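PDB 6HYH: periplasmic binding protein/LacI transcriptional regulator from Mycobacterium smegmatis, which binds beta-D-fucofuranose and probably serves as the solute-binding component of an ABC transporter for furanose sugars such as L-arabinofuranose. Local coordinates for residues S28-A33 / C260-G265; I147-G152 / F209-D214; F186-G191 / M215-M220; V239-D244 / N255-C260. All coordinates share one frame; numbering follows the deposited sequence.

Contact 1: residues S28-A33 / C260-G265. With GYE (beta-D-fucofuranose), chain K.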
loop_
_atom_site.group_PDB
_atom_site.type_symbol
_atom_site.label_atom_id
_atom_site.label_comp_id
_atom_site.label_asym_id
_atom_site.label_seq_id
_atom_site.Cartn_x
_atom_site.Cartn_y
_atom_site.Cartn_z
ATOM N N SER A 28 24.218 10.362 4.754
ATOM C CA SER A 28 23.869 11.659 4.182
ATOM C C SER A 28 23.572 12.669 5.287
ATOM O O SER A 28 23.247 12.312 6.429
ATOM C CB SER A 28 22.661 11.552 3.236
ATOM O OG SER A 28 21.459 11.549 3.994
ATOM N N GLY A 29 23.630 13.946 4.924
ATOM C CA GLY A 29 23.266 14.962 5.888
ATOM C C GLY A 29 21.818 14.847 6.299
ATOM O O GLY A 29 21.471 15.092 7.467
ATOM N N TRP A 30 20.944 14.427 5.377
ATOM C CA TRP A 30 19.575 14.168 5.807
ATOM C C TRP A 30 19.542 13.105 6.897
ATOM O O TRP A 30 18.861 13.273 7.915
ATOM C CB TRP A 30 18.714 13.744 4.625
ATOM C CG TRP A 30 17.244 13.660 4.893
ATOM C CD1 TRP A 30 16.280 14.468 4.373
ATOM C CD2 TRP A 30 16.551 12.667 5.672
ATOM N NE1 TRP A 30 15.013 14.052 4.783
ATOM C CE2 TRP A 30 15.159 12.952 5.582
ATOM C CE3 TRP A 30 16.961 11.556 6.412
ATOM C CZ2 TRP A 30 14.189 12.186 6.230
ATOM C CZ3 TRP A 30 15.981 10.798 7.070
ATOM C CH2 TRP A 30 14.618 11.116 6.969
ATOM N N ARG A 31 20.269 11.996 6.713
ATOM C CA ARG A 31 20.150 10.918 7.689
ATOM C C ARG A 31 20.695 11.353 9.042
ATOM O O ARG A 31 20.073 11.085 10.081
ATOM C CB ARG A 31 20.908 9.676 7.210
ATOM C CG ARG A 31 20.812 8.444 8.115
ATOM C CD ARG A 31 19.398 7.935 8.200
ATOM N NE ARG A 31 18.833 7.812 6.861
ATOM C CZ ARG A 31 17.564 7.508 6.618
ATOM N NH1 ARG A 31 17.128 7.428 5.360
ATOM N NH2 ARG A 31 16.735 7.273 7.633
ATOM N N THR A 32 21.824 12.081 9.062
ATOM C CA THR A 32 22.311 12.491 10.376
ATOM C C THR A 32 21.410 13.554 10.984
ATOM O O THR A 32 21.182 13.540 12.202
ATOM C CB THR A 32 23.774 12.939 10.322
ATOM O OG1 THR A 32 24.033 13.708 9.140
ATOM C CG2 THR A 32 24.677 11.695 10.272
ATOM N N ALA A 33 20.839 14.445 10.163
ATOM C CA ALA A 33 19.825 15.366 10.675
ATOM C C ALA A 33 18.712 14.599 11.373
ATOM O O ALA A 33 18.355 14.881 12.528
ATOM C CB ALA A 33 19.249 16.207 9.535
ATOM N N CYS A 260 12.897 17.458 1.765
ATOM C CA CYS A 260 12.439 16.274 2.473
ATOM C C CYS A 260 12.780 16.477 3.939
ATOM O O CYS A 260 13.917 16.817 4.279
ATOM C CB CYS A 260 13.110 14.993 1.953
ATOM S SG CYS A 260 12.377 13.461 2.670
ATOM N N ASN A 261 11.795 16.307 4.801
ATOM C CA ASN A 261 11.869 16.904 6.128
ATOM C C ASN A 261 12.397 15.869 7.105
ATOM O O ASN A 261 11.667 14.920 7.469
ATOM C CB ASN A 261 10.485 17.396 6.555
ATOM C CG ASN A 261 10.547 18.343 7.722
ATOM O OD1 ASN A 261 11.295 18.109 8.710
ATOM N ND2 ASN A 261 9.766 19.432 7.637
ATOM N N PRO A 262 13.634 16.012 7.601
ATOM C CA PRO A 262 14.201 14.962 8.448
ATOM C C PRO A 262 13.675 14.942 9.868
ATOM O O PRO A 262 13.875 13.925 10.545
ATOM C CB PRO A 262 15.707 15.286 8.437
ATOM C CG PRO A 262 15.777 16.788 8.184
ATOM C CD PRO A 262 14.642 17.002 7.177
ATOM N N LEU A 263 12.976 15.982 10.341
ATOM C CA LEU A 263 12.683 16.130 11.775
ATOM C C LEU A 263 11.421 15.362 12.220
ATOM O O LEU A 263 10.447 15.921 12.767
ATOM C CB LEU A 263 12.608 17.615 12.106
ATOM C CG LEU A 263 13.873 18.356 11.606
ATOM C CD1 LEU A 263 13.874 19.890 11.796
ATOM C CD2 LEU A 263 15.138 17.748 12.232
ATOM N N LEU A 264 11.454 14.028 12.041
ATOM C CA LEU A 264 10.412 13.150 12.612
ATOM C C LEU A 264 10.498 12.966 14.123
ATOM O O LEU A 264 9.580 12.359 14.697
ATOM C CB LEU A 264 10.458 11.746 12.007
ATOM C CG LEU A 264 10.668 11.867 10.519
ATOM C CD1 LEU A 264 10.643 10.492 9.850
ATOM C CD2 LEU A 264 9.514 12.784 10.104
ATOM N N GLY A 265 11.603 13.336 14.768
ATOM C CA GLY A 265 11.765 13.033 16.177
ATOM C C GLY A 265 10.472 13.188 16.968
ATOM O O GLY A 265 9.887 12.210 17.458
HETATM O O3 GYE K . 16.696 11.356 0.868
HETATM C C2 GYE K . 18.791 10.452 1.822
HETATM C C1 GYE K . 19.034 9.403 2.907
HETATM O O5 GYE K . 15.243 7.812 3.155
HETATM C C6 GYE K . 14.323 9.928 2.293
HETATM O O4 GYE K . 17.789 8.703 3.026
HETATM C C5 GYE K . 15.461 9.223 3.007
HETATM C C4 GYE K . 16.767 9.350 2.254
HETATM C C3 GYE K . 17.302 10.755 2.009
HETATM O O1 GYE K . 20.061 8.497 2.617
HETATM O O2 GYE K . 19.536 11.651 1.984
#

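Contact 2: residues I147-G152 / F209-D214. With GYE (beta-D-fucofuranose), chain K.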
loop_
_atom_site.group_PDB
_atom_site.type_symbol
_atom_site.label_atom_id
_atom_site.label_comp_id
_atom_site.label_asym_id
_atom_site.label_seq_id
_atom_site.Cartn_x
_atom_site.Cartn_y
_atom_site.Cartn_z
ATOM N N ILE A 147 19.586 14.577 -19.664
ATOM C CA ILE A 147 19.455 14.469 -18.226
ATOM C C ILE A 147 20.271 13.265 -17.791
ATOM O O ILE A 147 20.350 12.252 -18.500
ATOM C CB ILE A 147 17.980 14.359 -17.786
ATOM C CG1 ILE A 147 17.204 15.587 -18.264
ATOM C CG2 ILE A 147 17.897 14.269 -16.268
ATOM C CD1 ILE A 147 15.723 15.365 -18.394
ATOM N N VAL A 148 20.936 13.414 -16.665
ATOM C CA VAL A 148 21.713 12.366 -16.035
ATOM C C VAL A 148 21.106 12.166 -14.658
ATOM O O VAL A 148 20.723 13.146 -14.014
ATOM C CB VAL A 148 23.189 12.776 -15.941
ATOM C CG1 VAL A 148 23.928 11.702 -15.315
ATOM C CG2 VAL A 148 23.737 13.083 -17.320
ATOM N N GLN A 149 20.906 10.918 -14.246
ATOM C CA GLN A 149 20.287 10.638 -12.949
ATOM C C GLN A 149 21.288 9.965 -12.014
ATOM O O GLN A 149 21.853 8.911 -12.340
ATOM C CB GLN A 149 19.023 9.762 -13.064
ATOM C CG GLN A 149 17.935 10.195 -12.065
ATOM C CD GLN A 149 16.549 9.562 -12.253
ATOM O OE1 GLN A 149 16.198 8.616 -11.554
ATOM N NE2 GLN A 149 15.753 10.094 -13.197
ATOM N N LEU A 150 21.462 10.554 -10.833
ATOM C CA LEU A 150 22.241 9.954 -9.758
ATOM C C LEU A 150 21.236 9.257 -8.845
ATOM O O LEU A 150 20.448 9.931 -8.157
ATOM C CB LEU A 150 23.043 11.021 -9.005
ATOM C CG LEU A 150 23.933 11.905 -9.886
ATOM C CD1 LEU A 150 24.870 12.797 -9.077
ATOM C CD2 LEU A 150 24.713 10.978 -10.751
ATOM N N GLU A 151 21.279 7.917 -8.811
ATOM C CA GLU A 151 20.237 7.107 -8.191
ATOM C C GLU A 151 20.629 6.705 -6.764
ATOM O O GLU A 151 21.812 6.554 -6.438
ATOM C CB GLU A 151 19.992 5.838 -9.020
ATOM C CG GLU A 151 18.980 5.956 -10.135
ATOM C CD GLU A 151 18.975 4.728 -11.039
ATOM O OE1 GLU A 151 20.070 4.176 -11.277
ATOM O OE2 GLU A 151 17.883 4.308 -11.502
ATOM N N GLY A 152 19.600 6.473 -5.916
ATOM C CA GLY A 152 19.813 6.163 -4.514
ATOM C C GLY A 152 20.099 4.667 -4.300
ATOM O O GLY A 152 20.011 3.871 -5.234
ATOM N N PHE A 209 19.948 15.129 -12.199
ATOM C CA PHE A 209 18.919 14.932 -11.195
ATOM C C PHE A 209 19.535 14.087 -10.091
ATOM O O PHE A 209 19.836 12.903 -10.311
ATOM C CB PHE A 209 17.691 14.248 -11.773
ATOM C CG PHE A 209 16.765 13.736 -10.715
ATOM C CD1 PHE A 209 16.502 14.512 -9.585
ATOM C CD2 PHE A 209 16.175 12.477 -10.821
ATOM C CE1 PHE A 209 15.645 14.054 -8.584
ATOM C CE2 PHE A 209 15.321 12.009 -9.827
ATOM C CZ PHE A 209 15.055 12.812 -8.700
ATOM N N ALA A 210 19.714 14.686 -8.910
ATOM C CA ALA A 210 20.382 14.038 -7.790
ATOM C C ALA A 210 19.331 13.602 -6.764
ATOM O O ALA A 210 18.736 14.445 -6.058
ATOM C CB ALA A 210 21.413 14.976 -7.170
ATOM N N GLN A 211 19.175 12.276 -6.624
ATOM C CA GLN A 211 18.099 11.734 -5.799
ATOM C C GLN A 211 18.235 12.133 -4.347
ATOM O O GLN A 211 17.226 12.151 -3.625
ATOM C CB GLN A 211 18.016 10.208 -5.928
ATOM C CG GLN A 211 17.466 9.763 -7.276
ATOM C CD GLN A 211 17.058 8.338 -7.255
ATOM O OE1 GLN A 211 17.138 7.681 -6.216
ATOM N NE2 GLN A 211 16.602 7.834 -8.399
ATOM N N ASN A 212 19.449 12.421 -3.882
ATOM C CA ASN A 212 19.600 13.163 -2.648
ATOM C C ASN A 212 20.655 14.220 -2.896
ATOM O O ASN A 212 21.545 14.032 -3.737
ATOM C CB ASN A 212 19.909 12.252 -1.435
ATOM C CG ASN A 212 21.370 11.828 -1.324
ATOM O OD1 ASN A 212 22.131 11.821 -2.293
ATOM N ND2 ASN A 212 21.772 11.480 -0.094
ATOM N N ASP A 213 20.526 15.370 -2.225
ATOM C CA ASP A 213 21.415 16.427 -2.666
ATOM C C ASP A 213 22.843 16.213 -2.188
ATOM O O ASP A 213 23.747 16.902 -2.667
ATOM C CB ASP A 213 20.830 17.815 -2.321
ATOM C CG ASP A 213 20.558 18.027 -0.864
ATOM O OD1 ASP A 213 21.295 17.410 -0.067
ATOM O OD2 ASP A 213 19.625 18.821 -0.533
ATOM N N ASP A 214 23.093 15.212 -1.346
ATOM C CA ASP A 214 24.475 14.817 -1.080
ATOM C C ASP A 214 25.160 14.313 -2.350
ATOM O O ASP A 214 26.293 14.714 -2.676
ATOM C CB ASP A 214 24.493 13.752 0.007
ATOM C CG ASP A 214 24.546 14.352 1.388
ATOM O OD1 ASP A 214 25.576 14.968 1.719
ATOM O OD2 ASP A 214 23.539 14.248 2.124
HETATM O O3 GYE K . 16.696 11.356 0.868
HETATM C C2 GYE K . 18.791 10.452 1.822
HETATM C C1 GYE K . 19.034 9.403 2.907
HETATM O O5 GYE K . 15.243 7.812 3.155
HETATM C C6 GYE K . 14.323 9.928 2.293
HETATM O O4 GYE K . 17.789 8.703 3.026
HETATM C C5 GYE K . 15.461 9.223 3.007
HETATM C C4 GYE K . 16.767 9.350 2.254
HETATM C C3 GYE K . 17.302 10.755 2.009
HETATM O O1 GYE K . 20.061 8.497 2.617
HETATM O O2 GYE K . 19.536 11.651 1.984
#

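Contact 3: residues F186-G191 / M215-M220. With GYE (beta-D-fucofuranose), chain K.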
loop_
_atom_site.group_PDB
_atom_site.type_symbol
_atom_site.label_atom_id
_atom_site.label_comp_id
_atom_site.label_asym_id
_atom_site.label_seq_id
_atom_site.Cartn_x
_atom_site.Cartn_y
_atom_site.Cartn_z
ATOM N N PHE A 186 23.357 7.315 -2.222
ATOM C CA PHE A 186 22.965 8.462 -1.392
ATOM C C PHE A 186 24.169 9.091 -0.676
ATOM O O PHE A 186 24.034 9.640 0.430
ATOM C CB PHE A 186 21.909 8.039 -0.354
ATOM C CG PHE A 186 20.534 7.918 -0.896
ATOM C CD1 PHE A 186 20.038 8.833 -1.813
ATOM C CD2 PHE A 186 19.708 6.886 -0.477
ATOM C CE1 PHE A 186 18.701 8.706 -2.306
ATOM C CE2 PHE A 186 18.400 6.762 -0.957
ATOM C CZ PHE A 186 17.902 7.668 -1.880
ATOM N N THR A 187 25.345 9.088 -1.304
ATOM C CA THR A 187 26.524 9.600 -0.627
ATOM C C THR A 187 27.166 10.650 -1.516
ATOM O O THR A 187 26.951 10.678 -2.735
ATOM C CB THR A 187 27.530 8.489 -0.252
ATOM O OG1 THR A 187 28.294 8.062 -1.395
ATOM C CG2 THR A 187 26.824 7.318 0.338
ATOM N N ARG A 188 27.927 11.548 -0.891
ATOM C CA ARG A 188 28.715 12.482 -1.681
ATOM C C ARG A 188 29.708 11.760 -2.591
ATOM O O ARG A 188 29.740 11.988 -3.807
ATOM C CB ARG A 188 29.458 13.450 -0.772
ATOM C CG ARG A 188 28.698 14.678 -0.471
ATOM C CD ARG A 188 29.464 15.471 0.542
ATOM N NE ARG A 188 28.570 16.299 1.345
ATOM C CZ ARG A 188 28.709 17.611 1.475
ATOM N NH1 ARG A 188 29.726 18.213 0.853
ATOM N NH2 ARG A 188 27.850 18.306 2.227
ATOM N N SER A 189 30.567 10.922 -2.012
ATOM C CA SER A 189 31.565 10.233 -2.820
ATOM C C SER A 189 30.913 9.430 -3.936
ATOM O O SER A 189 31.434 9.368 -5.051
ATOM C CB SER A 189 32.395 9.336 -1.934
ATOM O OG SER A 189 31.505 8.552 -1.175
ATOM N N GLY A 190 29.762 8.827 -3.669
ATOM C CA GLY A 190 29.068 8.119 -4.733
ATOM C C GLY A 190 28.671 9.027 -5.887
ATOM O O GLY A 190 28.889 8.699 -7.059
ATOM N N GLY A 191 28.055 10.169 -5.575
ATOM C CA GLY A 191 27.663 11.088 -6.628
ATOM C C GLY A 191 28.861 11.632 -7.374
ATOM O O GLY A 191 28.861 11.708 -8.600
ATOM N N MET A 215 24.493 13.424 -3.084
ATOM C CA MET A 215 25.079 12.998 -4.354
ATOM C C MET A 215 25.246 14.176 -5.318
ATOM O O MET A 215 26.221 14.222 -6.069
ATOM C CB MET A 215 24.243 11.871 -4.956
ATOM C CG MET A 215 24.161 10.652 -4.028
ATOM S SD MET A 215 23.366 9.218 -4.813
ATOM C CE MET A 215 21.837 9.918 -5.431
ATOM N N GLY A 216 24.334 15.154 -5.277
ATOM C CA GLY A 216 24.512 16.371 -6.065
ATOM C C GLY A 216 25.740 17.190 -5.670
ATOM O O GLY A 216 26.391 17.787 -6.525
ATOM N N LEU A 217 26.060 17.258 -4.369
ATOM C CA LEU A 217 27.279 17.955 -3.945
ATOM C C LEU A 217 28.520 17.233 -4.468
ATOM O O LEU A 217 29.508 17.869 -4.892
ATOM C CB LEU A 217 27.306 18.072 -2.418
ATOM C CG LEU A 217 26.127 18.918 -1.927
ATOM C CD1 LEU A 217 25.822 18.683 -0.476
ATOM C CD2 LEU A 217 26.452 20.388 -2.160
ATOM N N GLY A 218 28.487 15.898 -4.442
ATOM C CA GLY A 218 29.559 15.155 -5.075
ATOM C C GLY A 218 29.650 15.466 -6.557
ATOM O O GLY A 218 30.732 15.738 -7.096
ATOM N N ALA A 219 28.511 15.440 -7.242
ATOM C CA ALA A 219 28.523 15.749 -8.669
ATOM C C ALA A 219 28.998 17.173 -8.915
ATOM O O ALA A 219 29.705 17.441 -9.892
ATOM C CB ALA A 219 27.142 15.529 -9.277
ATOM N N MET A 220 28.610 18.096 -8.044
ATOM C CA MET A 220 29.063 19.474 -8.145
ATOM C C MET A 220 30.589 19.530 -8.133
ATOM O O MET A 220 31.200 20.185 -8.989
ATOM C CB MET A 220 28.451 20.285 -6.996
ATOM C CG MET A 220 28.761 21.779 -6.934
ATOM S SD MET A 220 28.182 22.468 -5.325
ATOM C CE MET A 220 29.457 21.850 -4.204
HETATM O O3 GYE K . 16.696 11.356 0.868
HETATM C C2 GYE K . 18.791 10.452 1.822
HETATM C C1 GYE K . 19.034 9.403 2.907
HETATM O O5 GYE K . 15.243 7.812 3.155
HETATM C C6 GYE K . 14.323 9.928 2.293
HETATM O O4 GYE K . 17.789 8.703 3.026
HETATM C C5 GYE K . 15.461 9.223 3.007
HETATM C C4 GYE K . 16.767 9.350 2.254
HETATM C C3 GYE K . 17.302 10.755 2.009
HETATM O O1 GYE K . 20.061 8.497 2.617
HETATM O O2 GYE K . 19.536 11.651 1.984
#

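Contact 4: residues V239-D244 / N255-C260. With ZN (zinc ion), chain C; ZN (zinc ion), chain D; GYE (beta-D-fucofuranose), chain K.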
loop_
_atom_site.group_PDB
_atom_site.type_symbol
_atom_site.label_atom_id
_atom_site.label_comp_id
_atom_site.label_asym_id
_atom_site.label_seq_id
_atom_site.Cartn_x
_atom_site.Cartn_y
_atom_site.Cartn_z
ATOM N N VAL A 239 16.926 16.358 -4.351
ATOM C CA VAL A 239 15.935 16.164 -3.297
ATOM C C VAL A 239 16.628 16.148 -1.936
ATOM O O VAL A 239 17.741 15.621 -1.806
ATOM C CB VAL A 239 15.138 14.876 -3.516
ATOM C CG1 VAL A 239 14.099 14.738 -2.436
ATOM C CG2 VAL A 239 14.495 14.907 -4.902
ATOM N N ASP A 240 15.972 16.748 -0.930
ATOM C CA ASP A 240 16.343 16.802 0.494
ATOM C C ASP A 240 16.259 18.226 1.062
ATOM O O ASP A 240 15.478 18.501 1.987
ATOM C CB ASP A 240 17.734 16.231 0.785
ATOM C CG ASP A 240 17.700 14.721 1.011
ATOM O OD1 ASP A 240 16.579 14.146 0.966
ATOM O OD2 ASP A 240 18.782 14.116 1.237
ATOM N N ALA A 241 17.029 19.155 0.515
ATOM C CA ALA A 241 17.109 20.477 1.116
ATOM C C ALA A 241 17.827 20.374 2.449
ATOM O O ALA A 241 17.366 20.891 3.467
ATOM C CB ALA A 241 15.719 21.091 1.288
ATOM N N THR A 242 18.956 19.669 2.430
ATOM C CA THR A 242 19.869 19.596 3.562
ATOM C C THR A 242 20.504 20.958 3.796
ATOM O O THR A 242 20.317 21.896 3.014
ATOM C CB THR A 242 20.967 18.583 3.283
ATOM O OG1 THR A 242 21.697 19.031 2.136
ATOM C CG2 THR A 242 20.357 17.194 3.011
ATOM N N HIS A 243 21.289 21.073 4.866
ATOM C CA HIS A 243 21.959 22.349 5.085
ATOM C C HIS A 243 22.836 22.668 3.900
ATOM O O HIS A 243 22.727 23.746 3.304
ATOM C CB HIS A 243 22.784 22.338 6.376
ATOM C CG HIS A 243 23.198 23.707 6.852
ATOM N ND1 HIS A 243 23.856 23.919 8.053
ATOM C CD2 HIS A 243 23.055 24.934 6.287
ATOM C CE1 HIS A 243 24.098 25.213 8.204
ATOM N NE2 HIS A 243 23.613 25.855 7.152
ATOM N N ASP A 244 23.686 21.724 3.502
ATOM C CA ASP A 244 24.656 22.088 2.467
ATOM C C ASP A 244 23.989 22.149 1.116
ATOM O O ASP A 244 24.365 22.978 0.280
ATOM C CB ASP A 244 25.849 21.130 2.467
ATOM C CG ASP A 244 26.617 21.193 3.784
ATOM O OD1 ASP A 244 26.281 22.091 4.600
ATOM O OD2 ASP A 244 27.541 20.369 4.016
ATOM N N ASN A 255 20.368 24.455 -8.880
ATOM C CA ASN A 255 19.283 25.174 -9.539
ATOM C C ASN A 255 17.936 24.958 -8.883
ATOM O O ASN A 255 17.169 25.915 -8.761
ATOM C CB ASN A 255 19.198 24.765 -10.993
ATOM C CG ASN A 255 20.402 25.180 -11.760
ATOM O OD1 ASN A 255 21.322 24.400 -11.930
ATOM N ND2 ASN A 255 20.409 26.421 -12.244
ATOM N N TYR A 256 17.626 23.748 -8.410
ATOM C CA TYR A 256 16.316 23.528 -7.776
ATOM C C TYR A 256 16.478 22.445 -6.723
ATOM O O TYR A 256 17.155 21.428 -6.971
ATOM C CB TYR A 256 15.244 23.096 -8.804
ATOM C CG TYR A 256 13.778 23.248 -8.386
ATOM C CD1 TYR A 256 13.227 24.506 -8.106
ATOM C CD2 TYR A 256 12.923 22.133 -8.335
ATOM C CE1 TYR A 256 11.863 24.641 -7.741
ATOM C CE2 TYR A 256 11.564 22.253 -7.971
ATOM C CZ TYR A 256 11.034 23.507 -7.676
ATOM O OH TYR A 256 9.682 23.621 -7.302
ATOM N N ILE A 257 15.848 22.643 -5.562
ATOM C CA ILE A 257 15.866 21.632 -4.510
ATOM C C ILE A 257 14.444 21.423 -4.003
ATOM O O ILE A 257 13.690 22.389 -3.797
ATOM C CB ILE A 257 16.802 22.008 -3.334
ATOM C CG1 ILE A 257 18.273 22.012 -3.768
ATOM C CG2 ILE A 257 16.622 21.046 -2.153
ATOM C CD1 ILE A 257 19.301 22.253 -2.579
ATOM N N VAL A 258 14.073 20.152 -3.812
ATOM C CA VAL A 258 12.795 19.786 -3.212
ATOM C C VAL A 258 13.071 19.340 -1.776
ATOM O O VAL A 258 14.036 18.606 -1.540
ATOM C CB VAL A 258 12.104 18.675 -4.010
ATOM C CG1 VAL A 258 10.766 18.347 -3.365
ATOM C CG2 VAL A 258 11.907 19.102 -5.467
ATOM N N GLU A 259 12.278 19.836 -0.812
ATOM C CA GLU A 259 12.515 19.557 0.600
ATOM C C GLU A 259 12.091 18.131 0.953
ATOM O O GLU A 259 11.016 17.665 0.551
ATOM C CB GLU A 259 11.724 20.545 1.470
ATOM C CG GLU A 259 12.322 20.850 2.859
ATOM C CD GLU A 259 11.510 21.895 3.630
ATOM O OE1 GLU A 259 10.266 21.758 3.765
ATOM O OE2 GLU A 259 12.121 22.896 4.058
ATOM N N CYS A 260 12.897 17.458 1.765
ATOM C CA CYS A 260 12.439 16.274 2.473
ATOM C C CYS A 260 12.780 16.477 3.939
ATOM O O CYS A 260 13.917 16.817 4.279
ATOM C CB CYS A 260 13.110 14.993 1.953
ATOM S SG CYS A 260 12.377 13.461 2.670
HETATM ZN ZN ZN C . 24.907 22.242 8.812
HETATM ZN ZN ZN D . 9.856 23.752 4.625
HETATM O O3 GYE K . 16.696 11.356 0.868
HETATM C C2 GYE K . 18.791 10.452 1.822
HETATM C C1 GYE K . 19.034 9.403 2.907
HETATM O O5 GYE K . 15.243 7.812 3.155
HETATM C C6 GYE K . 14.323 9.928 2.293
HETATM O O4 GYE K . 17.789 8.703 3.026
HETATM C C5 GYE K . 15.461 9.223 3.007
HETATM C C4 GYE K . 16.767 9.350 2.254
HETATM C C3 GYE K . 17.302 10.755 2.009
HETATM O O1 GYE K . 20.061 8.497 2.617
HETATM O O2 GYE K . 19.536 11.651 1.984
HETATM O O HOH W 1 26.646 21.612 7.656
HETATM O O HOH W 2 23.707 20.629 9.142
HETATM O O HOH W 3 26.005 23.327 7.188
HETATM O O HOH W 4 10.882 24.310 6.509
#

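Contact 1: residues S28-A33 / C260-G265
Trp-30, in the first turn of helix 29-45, lies nearest to Pro-262 of the irregular segment 260-265, with their CA atoms 6.0 Å apart. The helix starts just after Ser-28, whose OG accepts from Arg-31 N as an N-cap. The facing segment is shaped by an Asx turn, in which Asn-261 OD1 takes the N-H of Leu-263 in its carbonyl plane, and by an inverse gamma turn centred on Leu-263. The Trp-30 indole carries the contact. Pro-262 CB sits over one face, 3.8 Å from the centroid of the five-membered ring and only 13° off its normal, a CH-pi contact. The sugar lies over the opposite face. At the ring edge, NE1 gives a weak, bent hydrogen bond to Cys-260 O (3.0 Å, 122° at the hydrogen), while Cys-260 SG approaches the five-membered ring obliquely. Segment 260-265 leads out of strand 256-259 in one domain toward strand 284-287 in the other, one of the interdomain crossings of a type I periplasmic binding protein, so Trp-30 probably packs on the hinge region as well as on the ligand. Farther along the helix, Ala-33 CB packs on Pro-262 CG at 3.8 Å. Ser-28 OG also donates to GYE O2 (2.8 Å). Bends at chi2 and chi3 fold the Arg-31 chain back, laying one guanidinium face on Trp-30 CZ3 and bringing NH1 to GYE O4 at 2.7 Å. Salt bridges to Glu-27 and Asp-104 further hold this guanidinium.

Contact 2: residues I147-G152 / F209-D214
Phe-209 N donates to Val-148 O at 2.8 Å in a nearly straight bond. Leu-150 N returns one to Phe-209 O, and Gln-211 N follows with Leu-150 O, giving a parallel register of Gln-149 beside Phe-209 and Leu-150 beside Ala-210. Beyond the paired strands the Gln-211 side chain takes over, its CG anti to the carbonyl carbon (chi1 -72°) and the rest extended, which brings its amide alongside Gln-149 to Gly-152. OE1 accepts from Gly-152 N at 2.8 Å, but the donor stands well above the carbonyl plane rather than on a lone pair. The other end is a longer bond, NE2 to Gln-149 OE1 at 3.3 Å, with the acceptor lying in the Gln-211 amide plane. Together the two bonds probably set the rotation of this buried amide. The side chains of Gln-149 and Phe-209 both lie on the sheet face covered by helix 157-170, where Phe-209 stacks with Phe-166. Leu-150 faces helix 188-201 on the other side. Past the strand, Asn-212 caps helix 213-226 through OD1, which accepts from Met-215 N, and points ND2 at GYE O2 (3.1 Å, 169° at the hydrogen). A ligand-binding loop at the C-terminal ends of the parallel strands, joined directly to a helix N-terminus, is characteristic of the Rossmann-like domains of type I periplasmic binding proteins.

Contact 3: residues F186-G191 / M215-M220
Met-215 wedges its side chain under the turn that starts helix 188-201: CG lies against Thr-187 O, and SD comes within 3.2 Å of Phe-186 N. A bend at the thioether (chi3 -52°) turns CE to the Phe-186 ring, which it meets obliquely at CD1, 4.2 Å away. One face of that ring looks onto C2 of the sugar. Alongside, the two helix backbones nearly touch at glycines. Gly-218 CA points a hydrogen at Arg-188 O (3.4 Å), and Gly-191 CA does the same to Met-215 O (3.5 Å). These CA-H...O contacts mark a glycine-mediated helix-helix packing, here between helices 188-201 and 213-226, neighbours on one face of the sheet, where Met-215 and Ala-219 also rest on Leu-150 of strand 145-151. At the rim, Arg-188 extends across Leu-217, with CD1 under one guanidinium face, toward its rim, and NH2 3.4 Å from that methyl. Salt bridges of NH2 to Asp-244 and of NE to Asp-214 hold the group there. At the start of helix 188-201, Thr-187 OG1 accepts from Gly-190 N at 2.8 Å as its N-cap.

Contact 4: residues V239-D244 / N255-C260
Asp-240 N donates to Val-258 O at 2.8 Å, and Cys-260 N returns a bond of the same length to Asp-240 O. They tie the parallel strand ends of a beta-alpha-beta unit, strand 235-238, helix 243-250 and strand 256-259, at the edge where the sugar binds. The Asp-240 carboxylate leaves this backbone pairing and takes two sugar hydroxyls, one on each oxygen: GYE O2 donates to OD2 at 2.7 Å and GYE O3 to OD1 at 2.8 Å. This bidentate grip probably helps to orient the furanose; Arg-162 makes a long, weak ion pair with Asp-240 OD1. Glu-259, with CG anti to its nitrogen (chi1 -152°) and an extended chain beyond, carries its carboxylate away from the sugar to a zinc ion. Both oxygens bind it, OE1 at 2.2 Å and OE2 at 2.5 Å, together with water 4, Glu-290 of the same chain, and His-314 of the second subunit, and Arg-304 also donates to OE2. A separate zinc ion sits by the start of the helix, held by His-243 ND1 at 2.1 Å and three waters, one of which donates to Asp-244 OD1. Between these polar groups lies a small apolar patch. Ala-241 CB packs against the Glu-259 backbone at CA and, on the Ile-257 side, meets the CG2 methyl at 3.6 Å.

All four contacts are largely buried and all reach the sugar, but from different parts of the fold. Contact 1 sets a helix of one domain against an interdomain crossing, with an aromatic ring between crossing and ligand. Contacts 2 and 4 hold the same sheet by parallel backbone pairing, and Ala-210 O with Val-239 N probably links them. Contact 3 shares helix 213-226 with contact 2, yet relies on glycine backbones and a methionine instead of strand bonds. Only contact 4 supplies zinc ligands, Glu-259 and His-243, of which Glu-259 shares its ion with a second subunit. Asp-214 probably bonds Gly-29 N of contact 1 and pairs with Arg-188, which also reaches Asp-244 of contact 4.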